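Long-range contacts in diaminopimelate decarboxylase (Phaeodactylum tricornutum, PDB 7JPJ), which probably catalyses the pyridoxal 5'-phosphate-dependent decarboxylation of diaminopimelate in lysine biosynthesis, working as an obligate dimer: residues 77-82 with 98-103; 85-90 with 110-115. All coordinates share one frame; numbering follows the deposited sequence.

Followed from the N terminus, the chain, after strand 53-58 and helix 65-73, enters strand 77-80, turns at Ser82 into helix 83-91 and returns in strand 99-101; contact 1 closes this beta-alpha-beta unit by pairing its two parallel strands. Contact 2 starts within that excursion, on the helix, and ends beyond it on helix 110-116, so the two closures cross. One therefore zips neighbouring staves of the barrel together, while the other joins two helices of the layer outside. They also touch directly: Ala80 CB packs on Val86 CG2 at 3.6 Å, and Ile99 CD1 reaches Met90 and Ala89. Both meet the second subunit, chiefly through 77-82 and 85-90.

Contact 1: 77-82 with 98-103; sequences HVDASS and NISLST
The His77 ring carries the Asn98 carboxamide on one face, the planes 6° apart and offset so that Asn98 CG lies near the ring's rim, 3.7 Å from His77 CE1. Asn98 CB adds a CH-pi contact over the same face, 4.0 Å from the His77 ring centroid. In both, CG stands anti to the carbonyl carbon (chi1 -67°), which brings ring and amide together. An alanine replacing His77 would remove this platform and is likely to let the Asn98 amide turn. Beyond it run parallel strands of a TIM-barrel beta-alpha-beta crossover, joined by four alternating bonds: Val78 N to Asn98 O (2.9 Å), Ser100 N to Val78 O, Ala80 N to Ser100 O (2.8 Å) and Ser102 N to Ala80 O. The apolar face suits branched and small residues: Ile99 CG2 bridges Val78 CG1 (4.0 Å) and Ala80 CB (3.9 Å). A water on the polar face lies 3.0 Å from Asp79 OD1 and near Ser81 OG and Ser102 O, more acceptors than it can serve. Ser81 touches Lys60, predicted to carry the cofactor but without it here. Ser82 OG bonds to Asn405 O of the second subunit and, weakly, caps helix 83-91. That helix covers Ala80 and Ile99; strands 53-58 and 119-122 flank the pair.

Contact 2: 85-90 with 110-115; sequences EVRRAM and FAALVD
Val86 and Leu113 reach toward each other tip to tip between two neighbouring outer helices of the TIM barrel, the (beta/alpha)8 fold that carries the cofactor in this family. The helix segments run 38° apart in direction with axes 11.5 Å from each other, so the contact is made by side chains, not backbones. Leucine suits the task because its forked end offers two methyls: CD1 of Leu113 lies 4.0 Å from Val86 CG1, while its CD2 touches Val86 CG1 as well and reaches Arg87 and Met90. With Leu113 CG anti to the carbonyl carbon (chi1 -53°), the fork is carried out toward helix 83-91. Valine gives a short, stiff counterpart that also rests on Leu101 of the barrel strands. Arg87 approaches Leu113 obliquely, its chain bending at chi2 (-143°) to bring the guanidinium to the leucine. Its charge is met by a salt bridge from NH2 to the carboxylate of Asp109, just before helix 110-116. Met90, long and flexible, extends the apolar seam, with CE 4.3 Å from Leu113 CD2. That same Leu113 CD2 methyl sits over one face of the guanidinium, above its centre, 4.1 Å from Arg87 CZ.

Contact 1: 77-82 with 98-103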
ATOM      1  N   HIS A  77      13.736 -23.606   5.081  1.00 18.66           N
ATOM      2  CA  HIS A  77      13.202 -23.134   6.348  1.00 18.36           C
ATOM      3  C   HIS A  77      12.500 -21.789   6.147  1.00 17.51           C
ATOM      4  O   HIS A  77      12.313 -21.322   5.020  1.00 17.06           O
ATOM      5  CB  HIS A  77      14.318 -23.068   7.389  1.00 19.35           C
ATOM      6  CG  HIS A  77      14.868 -24.410   7.769  1.00 20.02           C
ATOM      7  ND1 HIS A  77      15.325 -24.697   9.037  1.00 20.46           N
ATOM      8  CD2 HIS A  77      15.032 -25.543   7.045  1.00 20.28           C
ATOM      9  CE1 HIS A  77      15.749 -25.948   9.077  1.00 20.79           C
ATOM     10  NE2 HIS A  77      15.583 -26.482   7.881  1.00 20.85           N
ATOM     11  N   VAL A  78      12.100 -21.147   7.243  1.00 18.39           N
ATOM     12  CA  VAL A  78      11.292 -19.932   7.197  1.00 17.92           C
ATOM     13  C   VAL A  78      11.968 -18.850   8.028  1.00 18.05           C
ATOM     14  O   VAL A  78      12.420 -19.112   9.150  1.00 18.62           O
ATOM     15  CB  VAL A  78       9.858 -20.192   7.700  1.00 17.97           C
ATOM     16  CG1 VAL A  78       9.227 -18.915   8.234  1.00 17.75           C
ATOM     17  CG2 VAL A  78       9.006 -20.781   6.590  1.00 17.70           C
ATOM     18  N   ASP A  79      12.045 -17.637   7.472  1.00 19.35           N
ATOM     19  CA  ASP A  79      12.475 -16.439   8.189  1.00 19.89           C
ATOM     20  C   ASP A  79      11.259 -15.536   8.379  1.00 19.21           C
ATOM     21  O   ASP A  79      10.719 -15.001   7.405  1.00 18.26           O
ATOM     22  CB  ASP A  79      13.588 -15.716   7.431  1.00 20.05           C
ATOM     23  CG  ASP A  79      13.655 -14.227   7.757  1.00 20.14           C
ATOM     24  OD1 ASP A  79      13.652 -13.860   8.958  1.00 20.57           O
ATOM     25  OD2 ASP A  79      13.716 -13.419   6.803  1.00 19.57           O
ATOM     26  N   ALA A  80      10.841 -15.360   9.631  1.00 19.56           N
ATOM     27  CA  ALA A  80       9.619 -14.637   9.954  1.00 18.65           C
ATOM     28  C   ALA A  80       9.932 -13.210  10.388  1.00 19.51           C
ATOM     29  O   ALA A  80      10.937 -12.959  11.059  1.00 20.69           O
ATOM     30  CB  ALA A  80       8.840 -15.358  11.054  1.00 18.29           C
ATOM     31  N   SER A  81       9.054 -12.280  10.008  1.00 19.53           N
ATOM     32  CA  SER A  81       9.244 -10.862  10.282  1.00 20.19           C
ATOM     33  C   SER A  81       8.472 -10.370  11.499  1.00 20.50           C
ATOM     34  O   SER A  81       8.644  -9.211  11.891  1.00 21.28           O
ATOM     35  CB  SER A  81       8.830 -10.033   9.063  1.00 18.84           C
ATOM     36  OG  SER A  81       9.725 -10.235   7.991  1.00 19.12           O
ATOM     37  N   SER A  82       7.618 -11.204  12.087  1.00 19.38           N
ATOM     38  CA  SER A  82       6.865 -10.815  13.270  1.00 19.49           C
ATOM     39  C   SER A  82       6.334 -12.073  13.933  1.00 19.14           C
ATOM     40  O   SER A  82       6.327 -13.154  13.337  1.00 19.03           O
ATOM     41  CB  SER A  82       5.712  -9.862  12.928  1.00 18.44           C
ATOM     42  OG  SER A  82       4.728 -10.504  12.134  1.00 18.03           O
ATOM     43  N   ASN A  98      12.208 -24.794  12.504  1.00 20.69           N
ATOM     44  CA  ASN A  98      12.544 -24.320  11.169  1.00 20.96           C
ATOM     45  C   ASN A  98      12.261 -22.836  10.983  1.00 20.89           C
ATOM     46  O   ASN A  98      12.484 -22.313   9.885  1.00 21.09           O
ATOM     47  CB  ASN A  98      11.783 -25.122  10.108  1.00 20.36           C
ATOM     48  CG  ASN A  98      12.223 -26.571  10.040  1.00 20.86           C
ATOM     49  OD1 ASN A  98      12.790 -27.111  10.992  1.00 21.25           O
ATOM     50  ND2 ASN A  98      11.967 -27.209   8.904  1.00 20.66           N
ATOM     51  N   ILE A  99      11.784 -22.149  12.015  1.00 19.65           N
ATOM     52  CA  ILE A  99      11.450 -20.733  11.942  1.00 19.11           C
ATOM     53  C   ILE A  99      12.471 -19.950  12.751  1.00 19.51           C
ATOM     54  O   ILE A  99      12.814 -20.339  13.874  1.00 20.32           O
ATOM     55  CB  ILE A  99      10.024 -20.463  12.455  1.00 19.04           C
ATOM     56  CG1 ILE A  99       9.024 -21.407  11.782  1.00 18.86           C
ATOM     57  CG2 ILE A  99       9.639 -19.011  12.217  1.00 18.45           C
ATOM     58  CD1 ILE A  99       7.609 -21.273  12.307  1.00 18.92           C
ATOM     59  N   SER A 100      12.963 -18.855  12.178  1.00 19.82           N
ATOM     60  CA  SER A 100      13.761 -17.874  12.896  1.00 20.18           C
ATOM     61  C   SER A 100      13.042 -16.532  12.846  1.00 20.17           C
ATOM     62  O   SER A 100      12.447 -16.176  11.823  1.00 20.07           O
ATOM     63  CB  SER A 100      15.173 -17.752  12.308  1.00 20.37           C
ATOM     64  OG  SER A 100      15.157 -17.076  11.064  1.00 20.44           O
ATOM     65  N   LEU A 101      13.090 -15.792  13.952  1.00 20.58           N
ATOM     66  CA  LEU A 101      12.334 -14.550  14.104  1.00 20.60           C
ATOM     67  C   LEU A 101      13.290 -13.362  14.132  1.00 20.93           C
ATOM     68  O   LEU A 101      14.090 -13.219  15.064  1.00 20.97           O
ATOM     69  CB  LEU A 101      11.480 -14.589  15.369  1.00 20.47           C
ATOM     70  CG  LEU A 101      10.809 -13.283  15.798  1.00 20.74           C
ATOM     71  CD1 LEU A 101       9.862 -12.772  14.720  1.00 20.40           C
ATOM     72  CD2 LEU A 101      10.076 -13.468  17.116  1.00 20.63           C
ATOM     73  N   SER A 102      13.202 -12.515  13.109  1.00 21.52           N
ATOM     74  CA  SER A 102      13.919 -11.244  13.048  1.00 21.63           C
ATOM     75  C   SER A 102      12.882 -10.157  12.798  1.00 22.18           C
ATOM     76  O   SER A 102      12.358 -10.042  11.685  1.00 22.04           O
ATOM     77  CB  SER A 102      14.984 -11.251  11.952  1.00 20.98           C
ATOM     78  OG  SER A 102      15.578 -12.531  11.819  1.00 20.97           O
ATOM     79  N   THR A 103      12.583  -9.366  13.826  1.00 21.42           N
ATOM     80  CA  THR A 103      11.453  -8.453  13.778  1.00 21.77           C
ATOM     81  C   THR A 103      11.853  -7.090  14.324  1.00 22.09           C
ATOM     82  O   THR A 103      12.761  -6.973  15.150  1.00 21.93           O
ATOM     83  CB  THR A 103      10.258  -9.013  14.573  1.00 21.55           C
ATOM     84  OG1 THR A 103       9.155  -8.104  14.498  1.00 21.35           O
ATOM     85  CG2 THR A 103      10.634  -9.234  16.032  1.00 21.66           C
TER
HETATM   86  O   HOH W   1      12.546 -11.045   8.736  1.00 18.63           O

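Contact 2: 85-90 with 110-115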
ATOM      1  N   GLU A  85       3.742 -13.834  11.766  1.00 18.63           N
ATOM      2  CA  GLU A  85       4.249 -14.742  10.745  1.00 18.38           C
ATOM      3  C   GLU A  85       4.731 -16.051  11.356  1.00 19.02           C
ATOM      4  O   GLU A  85       4.627 -17.107  10.721  1.00 18.64           O
ATOM      5  CB  GLU A  85       5.373 -14.072   9.958  1.00 18.97           C
ATOM      6  CG  GLU A  85       4.896 -13.012   8.981  1.00 18.17           C
ATOM      7  CD  GLU A  85       6.018 -12.457   8.125  1.00 18.65           C
ATOM      8  OE1 GLU A  85       7.196 -12.776   8.401  1.00 20.04           O
ATOM      9  OE2 GLU A  85       5.721 -11.702   7.175  1.00 17.73           O
ATOM     10  N   VAL A  86       5.259 -16.005  12.582  1.00 18.33           N
ATOM     11  CA  VAL A  86       5.652 -17.234  13.266  1.00 18.83           C
ATOM     12  C   VAL A  86       4.434 -18.118  13.491  1.00 18.51           C
ATOM     13  O   VAL A  86       4.433 -19.306  13.148  1.00 18.69           O
ATOM     14  CB  VAL A  86       6.363 -16.913  14.593  1.00 19.66           C
ATOM     15  CG1 VAL A  86       6.754 -18.198  15.305  1.00 20.14           C
ATOM     16  CG2 VAL A  86       7.577 -16.037  14.352  1.00 20.71           C
ATOM     17  N   ARG A  87       3.372 -17.544  14.065  1.00 20.29           N
ATOM     18  CA  ARG A  87       2.153 -18.308  14.303  1.00 20.53           C
ATOM     19  C   ARG A  87       1.477 -18.706  12.998  1.00 20.08           C
ATOM     20  O   ARG A  87       0.789 -19.732  12.945  1.00 20.42           O
ATOM     21  CB  ARG A  87       1.193 -17.500  15.176  1.00 20.74           C
ATOM     22  CG  ARG A  87       1.605 -17.391  16.638  1.00 21.64           C
ATOM     23  CD  ARG A  87       0.391 -17.438  17.559  1.00 22.39           C
ATOM     24  NE  ARG A  87       0.749 -17.285  18.967  1.00 23.28           N
ATOM     25  CZ  ARG A  87       0.955 -18.300  19.805  1.00 24.20           C
ATOM     26  NH1 ARG A  87       0.840 -19.551  19.377  1.00 24.26           N
ATOM     27  NH2 ARG A  87       1.274 -18.065  21.072  1.00 24.86           N
ATOM     28  N   ARG A  88       1.659 -17.916  11.940  1.00 19.72           N
ATOM     29  CA  ARG A  88       1.072 -18.256  10.648  1.00 19.36           C
ATOM     30  C   ARG A  88       1.783 -19.452  10.020  1.00 19.42           C
ATOM     31  O   ARG A  88       1.135 -20.379   9.519  1.00 19.59           O
ATOM     32  CB  ARG A  88       1.124 -17.041   9.721  1.00 18.73           C
ATOM     33  CG  ARG A  88       0.329 -17.182   8.435  1.00 18.46           C
ATOM     34  CD  ARG A  88       0.308 -15.868   7.665  1.00 17.97           C
ATOM     35  NE  ARG A  88      -0.554 -15.930   6.487  1.00 17.85           N
ATOM     36  CZ  ARG A  88      -0.848 -14.886   5.718  1.00 17.56           C
ATOM     37  NH1 ARG A  88      -0.353 -13.690   6.002  1.00 17.31           N
ATOM     38  NH2 ARG A  88      -1.638 -15.037   4.666  1.00 17.59           N
ATOM     39  N   ALA A  89       3.120 -19.448  10.042  1.00 19.25           N
ATOM     40  CA  ALA A  89       3.876 -20.546   9.448  1.00 19.41           C
ATOM     41  C   ALA A  89       3.606 -21.859  10.161  1.00 20.07           C
ATOM     42  O   ALA A  89       3.590 -22.920   9.527  1.00 20.16           O
ATOM     43  CB  ALA A  89       5.373 -20.236   9.468  1.00 19.55           C
ATOM     44  N   MET A  90       3.394 -21.812  11.477  1.00 19.71           N
ATOM     45  CA  MET A  90       3.108 -23.038  12.208  1.00 20.39           C
ATOM     46  C   MET A  90       1.730 -23.582  11.860  1.00 20.48           C
ATOM     47  O   MET A  90       1.493 -24.789  11.982  1.00 21.04           O
ATOM     48  CB  MET A  90       3.236 -22.791  13.710  1.00 20.94           C
ATOM     49  CG  MET A  90       4.677 -22.680  14.172  1.00 21.14           C
ATOM     50  SD  MET A  90       4.850 -22.599  15.960  1.00 22.48           S
ATOM     51  CE  MET A  90       3.823 -21.175  16.324  1.00 22.04           C
ATOM     52  N   PHE A 110       6.687 -13.552  22.960  1.00 25.04           N
ATOM     53  CA  PHE A 110       7.882 -14.133  22.355  1.00 25.10           C
ATOM     54  C   PHE A 110       8.365 -15.350  23.136  1.00 25.40           C
ATOM     55  O   PHE A 110       8.857 -16.320  22.546  1.00 25.23           O
ATOM     56  CB  PHE A 110       8.987 -13.080  22.257  1.00 25.87           C
ATOM     57  CG  PHE A 110       9.645 -12.766  23.570  1.00 26.41           C
ATOM     58  CD1 PHE A 110       9.079 -11.847  24.438  1.00 26.92           C
ATOM     59  CD2 PHE A 110      10.827 -13.391  23.942  1.00 26.77           C
ATOM     60  CE1 PHE A 110       9.676 -11.556  25.648  1.00 27.80           C
ATOM     61  CE2 PHE A 110      11.429 -13.103  25.158  1.00 27.65           C
ATOM     62  CZ  PHE A 110      10.851 -12.184  26.010  1.00 28.09           C
ATOM     63  N   ALA A 111       8.222 -15.322  24.464  1.00 23.77           N
ATOM     64  CA  ALA A 111       8.685 -16.435  25.287  1.00 24.91           C
ATOM     65  C   ALA A 111       7.945 -17.720  24.945  1.00 24.82           C
ATOM     66  O   ALA A 111       8.538 -18.806  24.943  1.00 25.30           O
ATOM     67  CB  ALA A 111       8.519 -16.096  26.769  1.00 26.16           C
ATOM     68  N   ALA A 112       6.646 -17.620  24.653  1.00 24.38           N
ATOM     69  CA  ALA A 112       5.889 -18.802  24.253  1.00 24.29           C
ATOM     70  C   ALA A 112       6.431 -19.385  22.955  1.00 23.47           C
ATOM     71  O   ALA A 112       6.543 -20.609  22.812  1.00 23.80           O
ATOM     72  CB  ALA A 112       4.409 -18.450  24.110  1.00 23.86           C
ATOM     73  N   LEU A 113       6.781 -18.521  21.998  1.00 24.55           N
ATOM     74  CA  LEU A 113       7.326 -18.997  20.731  1.00 23.80           C
ATOM     75  C   LEU A 113       8.697 -19.637  20.920  1.00 24.40           C
ATOM     76  O   LEU A 113       8.975 -20.699  20.350  1.00 24.37           O
ATOM     77  CB  LEU A 113       7.400 -17.844  19.729  1.00 22.73           C
ATOM     78  CG  LEU A 113       6.106 -17.052  19.515  1.00 22.17           C
ATOM     79  CD1 LEU A 113       6.335 -15.878  18.576  1.00 21.25           C
ATOM     80  CD2 LEU A 113       4.997 -17.948  18.986  1.00 21.95           C
ATOM     81  N   VAL A 114       9.563 -19.010  21.722  1.00 23.40           N
ATOM     82  CA  VAL A 114      10.899 -19.556  21.943  1.00 24.10           C
ATOM     83  C   VAL A 114      10.813 -20.927  22.606  1.00 25.07           C
ATOM     84  O   VAL A 114      11.613 -21.824  22.317  1.00 25.40           O
ATOM     85  CB  VAL A 114      11.750 -18.574  22.774  1.00 24.74           C
ATOM     86  CG1 VAL A 114      13.143 -19.141  23.011  1.00 25.54           C
ATOM     87  CG2 VAL A 114      11.840 -17.228  22.078  1.00 24.02           C
ATOM     88  N   ASP A 115       9.829 -21.115  23.490  1.00 24.75           N
ATOM     89  CA  ASP A 115       9.683 -22.397  24.172  1.00 25.82           C
ATOM     90  C   ASP A 115       9.333 -23.520  23.204  1.00 25.33           C
ATOM     91  O   ASP A 115       9.750 -24.667  23.409  1.00 26.09           O
ATOM     92  CB  ASP A 115       8.621 -22.292  25.265  1.00 26.54           C
ATOM     93  CG  ASP A 115       9.079 -21.454  26.439  1.00 27.44           C
ATOM     94  OD1 ASP A 115      10.305 -21.296  26.616  1.00 27.87           O
ATOM     95  OD2 ASP A 115       8.211 -20.959  27.187  1.00 27.78           O
TER